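Local coordinates for protein mitochondrial edited mRNA stability factor 1 (Trypanosoma brucei, PDB 6NL1) that probably processes the 5' ends of mitochondrial mRNAs through a Nudix-type domain that can bind GDP, as a stability factor for edited transcripts, at residues A[119-122]-A[123-126]; A[190-193]-A[194-198]. All blocks are in the same frame, centred on the assembly; numbering follows the deposited sequence.

Interaction 1: A[119-122]-A[123-126]. With SO4 (sulfate ion), chain C.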
ATOM      1  N   ARG A 119      -3.354   0.820   7.424  1.00 20.97           N
ATOM      2  CA  ARG A 119      -4.636   0.344   7.950  1.00 32.31           C
ATOM      3  C   ARG A 119      -5.669   0.129   6.855  1.00 31.59           C
ATOM      4  O   ARG A 119      -6.878   0.253   7.076  1.00 30.98           O
ATOM      5  CB  ARG A 119      -5.171   1.302   9.031  1.00 21.22           C
ATOM      6  CG  ARG A 119      -4.263   1.325  10.277  1.00 24.30           C
ATOM      7  CD  ARG A 119      -4.833   2.206  11.403  1.00 28.35           C
ATOM      8  NE  ARG A 119      -6.140   1.758  11.891  1.00 29.76           N
ATOM      9  CZ  ARG A 119      -6.323   0.838  12.841  1.00 37.78           C
ATOM     10  NH1 ARG A 119      -5.284   0.228  13.410  1.00 29.44           N
ATOM     11  NH2 ARG A 119      -7.555   0.522  13.219  1.00 36.40           N
ATOM     12  N   GLU A 120      -5.174  -0.195   5.669  1.00 26.00           N
ATOM     13  CA  GLU A 120      -6.023  -0.543   4.540  1.00 25.01           C
ATOM     14  C   GLU A 120      -7.053  -1.612   4.908  1.00 34.56           C
ATOM     15  O   GLU A 120      -8.224  -1.487   4.569  1.00 26.94           O
ATOM     16  CB  GLU A 120      -5.163  -1.048   3.366  1.00 25.70           C
ATOM     17  CG  GLU A 120      -4.345   0.044   2.696  1.00 25.86           C
ATOM     18  CD  GLU A 120      -2.961   0.238   3.310  1.00 29.19           C
ATOM     19  OE1 GLU A 120      -2.685  -0.259   4.433  1.00 26.38           O
ATOM     20  OE2 GLU A 120      -2.142   0.902   2.648  1.00 27.58           O
ATOM     21  N   TRP A 121      -6.611  -2.671   5.585  1.00 29.59           N
ATOM     22  CA  TRP A 121      -7.508  -3.783   5.912  1.00 26.26           C
ATOM     23  C   TRP A 121      -8.177  -3.638   7.277  1.00 25.64           C
ATOM     24  O   TRP A 121      -9.328  -4.030   7.443  1.00 28.23           O
ATOM     25  CB  TRP A 121      -6.808  -5.143   5.711  1.00 25.44           C
ATOM     26  CG  TRP A 121      -6.436  -5.278   4.275  1.00 34.09           C
ATOM     27  CD1 TRP A 121      -7.292  -5.437   3.226  1.00 26.86           C
ATOM     28  CD2 TRP A 121      -5.127  -5.169   3.711  1.00 27.35           C
ATOM     29  NE1 TRP A 121      -6.599  -5.457   2.045  1.00 29.46           N
ATOM     30  CE2 TRP A 121      -5.264  -5.295   2.312  1.00 26.04           C
ATOM     31  CE3 TRP A 121      -3.846  -4.997   4.254  1.00 29.23           C
ATOM     32  CZ2 TRP A 121      -4.172  -5.247   1.444  1.00 22.12           C
ATOM     33  CZ3 TRP A 121      -2.761  -4.952   3.390  1.00 29.79           C
ATOM     34  CH2 TRP A 121      -2.933  -5.074   1.998  1.00 30.03           C
ATOM     35  N   ALA A 122      -7.470  -3.049   8.236  1.00 19.19           N
ATOM     36  CA  ALA A 122      -8.075  -2.710   9.520  1.00 28.17           C
ATOM     37  C   ALA A 122      -9.318  -1.828   9.330  1.00 29.17           C
ATOM     38  O   ALA A 122     -10.369  -2.080   9.930  1.00 28.26           O
ATOM     39  CB  ALA A 122      -7.050  -2.018  10.426  1.00 21.13           C
ATOM     40  N   ALA A 123      -9.196  -0.803   8.489  1.00 26.11           N
ATOM     41  CA  ALA A 123     -10.310   0.096   8.206  1.00 25.23           C
ATOM     42  C   ALA A 123     -11.462  -0.621   7.504  1.00 26.61           C
ATOM     43  O   ALA A 123     -12.628  -0.326   7.765  1.00 27.05           O
ATOM     44  CB  ALA A 123      -9.853   1.306   7.382  1.00 19.60           C
ATOM     45  N   GLU A 124     -11.151  -1.565   6.621  1.00 29.40           N
ATOM     46  CA  GLU A 124     -12.221  -2.321   5.976  1.00 24.18           C
ATOM     47  C   GLU A 124     -12.967  -3.192   6.989  1.00 33.67           C
ATOM     48  O   GLU A 124     -14.193  -3.309   6.948  1.00 31.15           O
ATOM     49  CB  GLU A 124     -11.724  -3.178   4.805  1.00 25.65           C
ATOM     50  CG  GLU A 124     -12.903  -3.825   4.087  1.00 32.50           C
ATOM     51  CD  GLU A 124     -12.542  -4.667   2.876  1.00 36.18           C
ATOM     52  OE1 GLU A 124     -11.347  -4.809   2.538  1.00 35.45           O
ATOM     53  OE2 GLU A 124     -13.489  -5.198   2.261  1.00 34.02           O
ATOM     54  N   LEU A 125     -12.217  -3.806   7.895  1.00 20.86           N
ATOM     55  CA  LEU A 125     -12.814  -4.602   8.963  1.00 29.36           C
ATOM     56  C   LEU A 125     -13.719  -3.743   9.845  1.00 22.26           C
ATOM     57  O   LEU A 125     -14.793  -4.180  10.259  1.00 27.06           O
ATOM     58  CB  LEU A 125     -11.718  -5.283   9.798  1.00 19.45           C
ATOM     59  CG  LEU A 125     -11.009  -6.430   9.046  1.00 30.74           C
ATOM     60  CD1 LEU A 125      -9.684  -6.827   9.683  1.00 26.17           C
ATOM     61  CD2 LEU A 125     -11.919  -7.633   8.945  1.00 23.19           C
ATOM     62  N   LYS A 126     -13.285  -2.518  10.123  1.00 23.00           N
ATOM     63  CA  LYS A 126     -14.101  -1.608  10.914  1.00 31.49           C
ATOM     64  C   LYS A 126     -15.374  -1.237  10.156  1.00 31.63           C
ATOM     65  O   LYS A 126     -16.464  -1.199  10.729  1.00 25.61           O
ATOM     66  CB  LYS A 126     -13.336  -0.338  11.296  1.00 24.37           C
ATOM     67  CG  LYS A 126     -14.206   0.620  12.099  1.00 27.99           C
ATOM     68  CD  LYS A 126     -13.440   1.829  12.576  1.00 36.82           C
ATOM     69  CE  LYS A 126     -12.587   1.507  13.785  1.00 51.84           C
ATOM     70  NZ  LYS A 126     -11.819   2.702  14.240  1.00 48.83           N
TER
HETATM   71  S   SO4 C 402      -9.668   3.001  11.241  1.00 94.36           S
HETATM   72  O1  SO4 C 402      -9.869   3.955  12.332  1.00110.04           O
HETATM   73  O2  SO4 C 402     -10.731   3.177  10.255  1.00 89.46           O
HETATM   74  O3  SO4 C 402      -8.372   3.241  10.602  1.00 89.44           O
HETATM   75  O4  SO4 C 402      -9.701   1.638  11.773  1.00 80.50           O
HETATM   76  O   HOH W   1      -9.429  -2.497   2.180  1.00 38.20           O
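R119 and A123 are joined at the N-terminal end of helix 120-129, where A123 N donates to R119 O (2.9 Å). Two further i to i+4 backbone bonds, L125 N to W121 O and K126 N to A122 O, continue the alpha-helical pattern.

The charged side chains on one flank grip a sulfate, probably taken up from the crystallisation liquor. R119 offers the anion two nearly straight bonds: NE reaches O3 at 3.0 Å and NH2 reaches O4 at 2.8 Å, both with N-H...O angles of 171°. The sulfur lies in the guanidinium plane at its edge, while A122 CB sits 3.8 Å above that plane, over its centre; alanine is small enough to let the flat group lie across it. From a direction roughly at right angles to the arginine, K126 NZ bonds to sulfate O1 at 3.0 Å and only weakly to O4. The lysine chain bends at chi3 (-78°), which turns its end back to the anion; H132 takes a further bond from NZ, and I133 O holds R119 NH1. A123 CB lies 3.5 Å from sulfate O2, a short methyl that leaves room for the anion, whose negative charge probably eases the nearness of the two cations.

On another side W121 and E124 meet obliquely, ring and carboxylate planes 31° apart, with OE1 near the ring plane at its edge, where CD1 is the ring atom nearest to it. W121 NE1 itself bonds to T244 O, and E124 OE1 to L246 N. L125 is apolar, as suits its place against C186 and L189 of helix 180-193.

A water bridges the turn: it donates to E120 O at 2.9 Å and to E124 OE1 at 3.0 Å.

Interaction 2: A[190-193]-A[194-198]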
ATOM      1  N   MET A 190     -11.395 -12.270   9.472  1.00 28.69           N
ATOM      2  CA  MET A 190      -9.948 -12.351   9.617  1.00 33.58           C
ATOM      3  C   MET A 190      -9.457 -13.730   9.188  1.00 30.09           C
ATOM      4  O   MET A 190      -8.418 -13.852   8.530  1.00 34.12           O
ATOM      5  CB  MET A 190      -9.542 -12.043  11.062  1.00 28.60           C
ATOM      6  CG  MET A 190      -9.811 -10.586  11.455  1.00 35.80           C
ATOM      7  SD  MET A 190      -9.785 -10.308  13.233  1.00 41.07           S
ATOM      8  CE  MET A 190      -8.076 -10.695  13.619  1.00 29.72           C
ATOM      9  N   GLU A 191     -10.216 -14.766   9.541  1.00 31.94           N
ATOM     10  CA  GLU A 191      -9.860 -16.123   9.136  1.00 38.58           C
ATOM     11  C   GLU A 191      -9.856 -16.251   7.623  1.00 40.60           C
ATOM     12  O   GLU A 191      -8.977 -16.894   7.061  1.00 46.57           O
ATOM     13  CB  GLU A 191     -10.776 -17.158   9.781  1.00 34.93           C
ATOM     14  CG  GLU A 191     -10.563 -17.272  11.274  1.00 38.84           C
ATOM     15  CD  GLU A 191     -11.296 -18.439  11.886  1.00 60.36           C
ATOM     16  OE1 GLU A 191     -10.826 -18.944  12.931  1.00 50.44           O
ATOM     17  OE2 GLU A 191     -12.345 -18.845  11.337  1.00 62.43           O
ATOM     18  N   ALA A 192     -10.810 -15.601   6.963  1.00 38.54           N
ATOM     19  CA  ALA A 192     -10.830 -15.589   5.503  1.00 37.28           C
ATOM     20  C   ALA A 192      -9.660 -14.780   4.966  1.00 51.94           C
ATOM     21  O   ALA A 192      -9.026 -15.161   3.980  1.00 53.36           O
ATOM     22  CB  ALA A 192     -12.145 -15.019   4.981  1.00 30.57           C
ATOM     23  N   ALA A 193      -9.373 -13.660   5.619  1.00 36.29           N
ATOM     24  CA  ALA A 193      -8.303 -12.787   5.159  1.00 31.73           C
ATOM     25  C   ALA A 193      -6.926 -13.460   5.229  1.00 34.80           C
ATOM     26  O   ALA A 193      -6.122 -13.321   4.309  1.00 31.04           O
ATOM     27  CB  ALA A 193      -8.301 -11.475   5.940  1.00 31.61           C
ATOM     28  N   ILE A 194      -6.645 -14.173   6.316  1.00 25.92           N
ATOM     29  CA  ILE A 194      -5.332 -14.814   6.450  1.00 37.86           C
ATOM     30  C   ILE A 194      -5.165 -15.999   5.503  1.00 50.47           C
ATOM     31  O   ILE A 194      -4.079 -16.566   5.409  1.00 53.65           O
ATOM     32  CB  ILE A 194      -5.002 -15.271   7.904  1.00 33.88           C
ATOM     33  CG1 ILE A 194      -5.939 -16.387   8.359  1.00 39.44           C
ATOM     34  CG2 ILE A 194      -5.050 -14.104   8.862  1.00 35.15           C
ATOM     35  CD1 ILE A 194      -5.560 -16.980   9.710  1.00 39.03           C
ATOM     36  N   GLN A 195      -6.243 -16.371   4.817  1.00 45.24           N
ATOM     37  CA  GLN A 195      -6.186 -17.398   3.779  1.00 51.64           C
ATOM     38  C   GLN A 195      -6.053 -16.743   2.415  1.00 43.52           C
ATOM     39  O   GLN A 195      -5.496 -17.320   1.489  1.00 48.51           O
ATOM     40  CB  GLN A 195      -7.429 -18.287   3.813  1.00 50.92           C
ATOM     41  CG  GLN A 195      -7.458 -19.253   4.991  1.00 79.09           C
ATOM     42  CD  GLN A 195      -8.764 -20.020   5.079  1.00105.29           C
ATOM     43  OE1 GLN A 195      -9.804 -19.465   5.441  1.00101.63           O
ATOM     44  NE2 GLN A 195      -8.716 -21.305   4.748  1.00109.10           N
ATOM     45  N   GLN A 196      -6.588 -15.539   2.287  1.00 45.89           N
ATOM     46  CA  GLN A 196      -6.321 -14.744   1.110  1.00 39.37           C
ATOM     47  C   GLN A 196      -4.894 -14.243   1.274  1.00 49.45           C
ATOM     48  O   GLN A 196      -4.229 -14.511   2.278  1.00 58.90           O
ATOM     49  CB  GLN A 196      -7.306 -13.573   1.000  1.00 42.65           C
ATOM     50  CG  GLN A 196      -8.770 -13.977   0.821  1.00 50.35           C
ATOM     51  CD  GLN A 196      -9.755 -12.807   1.015  1.00 84.11           C
ATOM     52  OE1 GLN A 196      -9.405 -11.633   0.844  1.00 54.93           O
ATOM     53  NE2 GLN A 196     -10.991 -13.135   1.378  1.00 50.12           N
ATOM     54  N   ASP A 197      -4.416 -13.524   0.281  1.00 38.37           N
ATOM     55  CA  ASP A 197      -3.089 -12.936   0.339  1.00 38.58           C
ATOM     56  C   ASP A 197      -3.262 -11.461  -0.036  1.00 31.24           C
ATOM     57  O   ASP A 197      -2.957 -11.065  -1.160  1.00 34.19           O
ATOM     58  CB  ASP A 197      -2.186 -13.680  -0.659  1.00 43.73           C
ATOM     59  CG  ASP A 197      -0.757 -13.147  -0.706  1.00 80.48           C
ATOM     60  OD1 ASP A 197      -0.160 -12.928   0.370  1.00 90.58           O
ATOM     61  OD2 ASP A 197      -0.226 -12.968  -1.832  1.00 63.57           O
ATOM     62  N   PRO A 198      -3.809 -10.649   0.888  1.00 35.80           N
ATOM     63  CA  PRO A 198      -4.021  -9.231   0.568  1.00 34.47           C
ATOM     64  C   PRO A 198      -2.687  -8.594   0.251  1.00 34.35           C
ATOM     65  O   PRO A 198      -1.712  -8.836   0.963  1.00 30.37           O
ATOM     66  CB  PRO A 198      -4.578  -8.639   1.877  1.00 34.66           C
ATOM     67  CG  PRO A 198      -5.060  -9.807   2.663  1.00 45.73           C
ATOM     68  CD  PRO A 198      -4.158 -10.953   2.285  1.00 44.05           C
TER
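A192 O accepts two backbone N-H groups near the C-terminal end of helix 180-193. Q196 N approaches in the carbonyl plane at 3.0 Å, whereas Q195 N, at 3.1 Å, stands well above that plane and makes a more bent bond (N-H...O 141°). Just before this, I194 N still bonds to M190 O in the regular i to i+4 way at 2.9 Å.

The side chains follow the same turn. I194 has CG1 between its backbone N and carbonyl carbon (chi1 66°), which lays this branch against E191 O at 3.3 Å, while CG2 lies near M190 O. Its hydrocarbon can cover these carbonyls while also packing on W104. Q196 runs its aliphatic part past A192 O, CG being 3.4 Å from it, and carries its amide onward so that OE1 accepts from Y247 N; glutamine thus suits the place with a methylene chain that lies along the carbonyl and an amide that reaches the next loop. P198, having no N-H to donate, presents CD to A193 O at 3.7 Å as the chain leaves the turn.

Small A193 packs against L246 and flexible M190 against W104 of strand 100-107, so the helix end touches both that strand and the loop at L246 and Y247, and the chain then runs on into strand 200-207.

Overall arrangement
Following the chain from the N terminus, interaction 1 comes first, at the N-terminal part of helix 120-129; strands 132-137 and 171-178 come next, and helix 180-193 then leads into interaction 2. The two are in series, neither nesting nor crossing, and each closes only a short helical or turn-sized loop. In space their centres are about 13 Å apart, and they touch: W121 CE2 lies 3.4 Å from P198 CB, and L125 CD1 packs on M190 CG. Together they join the two helices beside the four-stranded antiparallel sheet to the entry into strand 200-207 of the mixed sheet, with W121 also reaching V288, which contacts GDP in another structure of this protein.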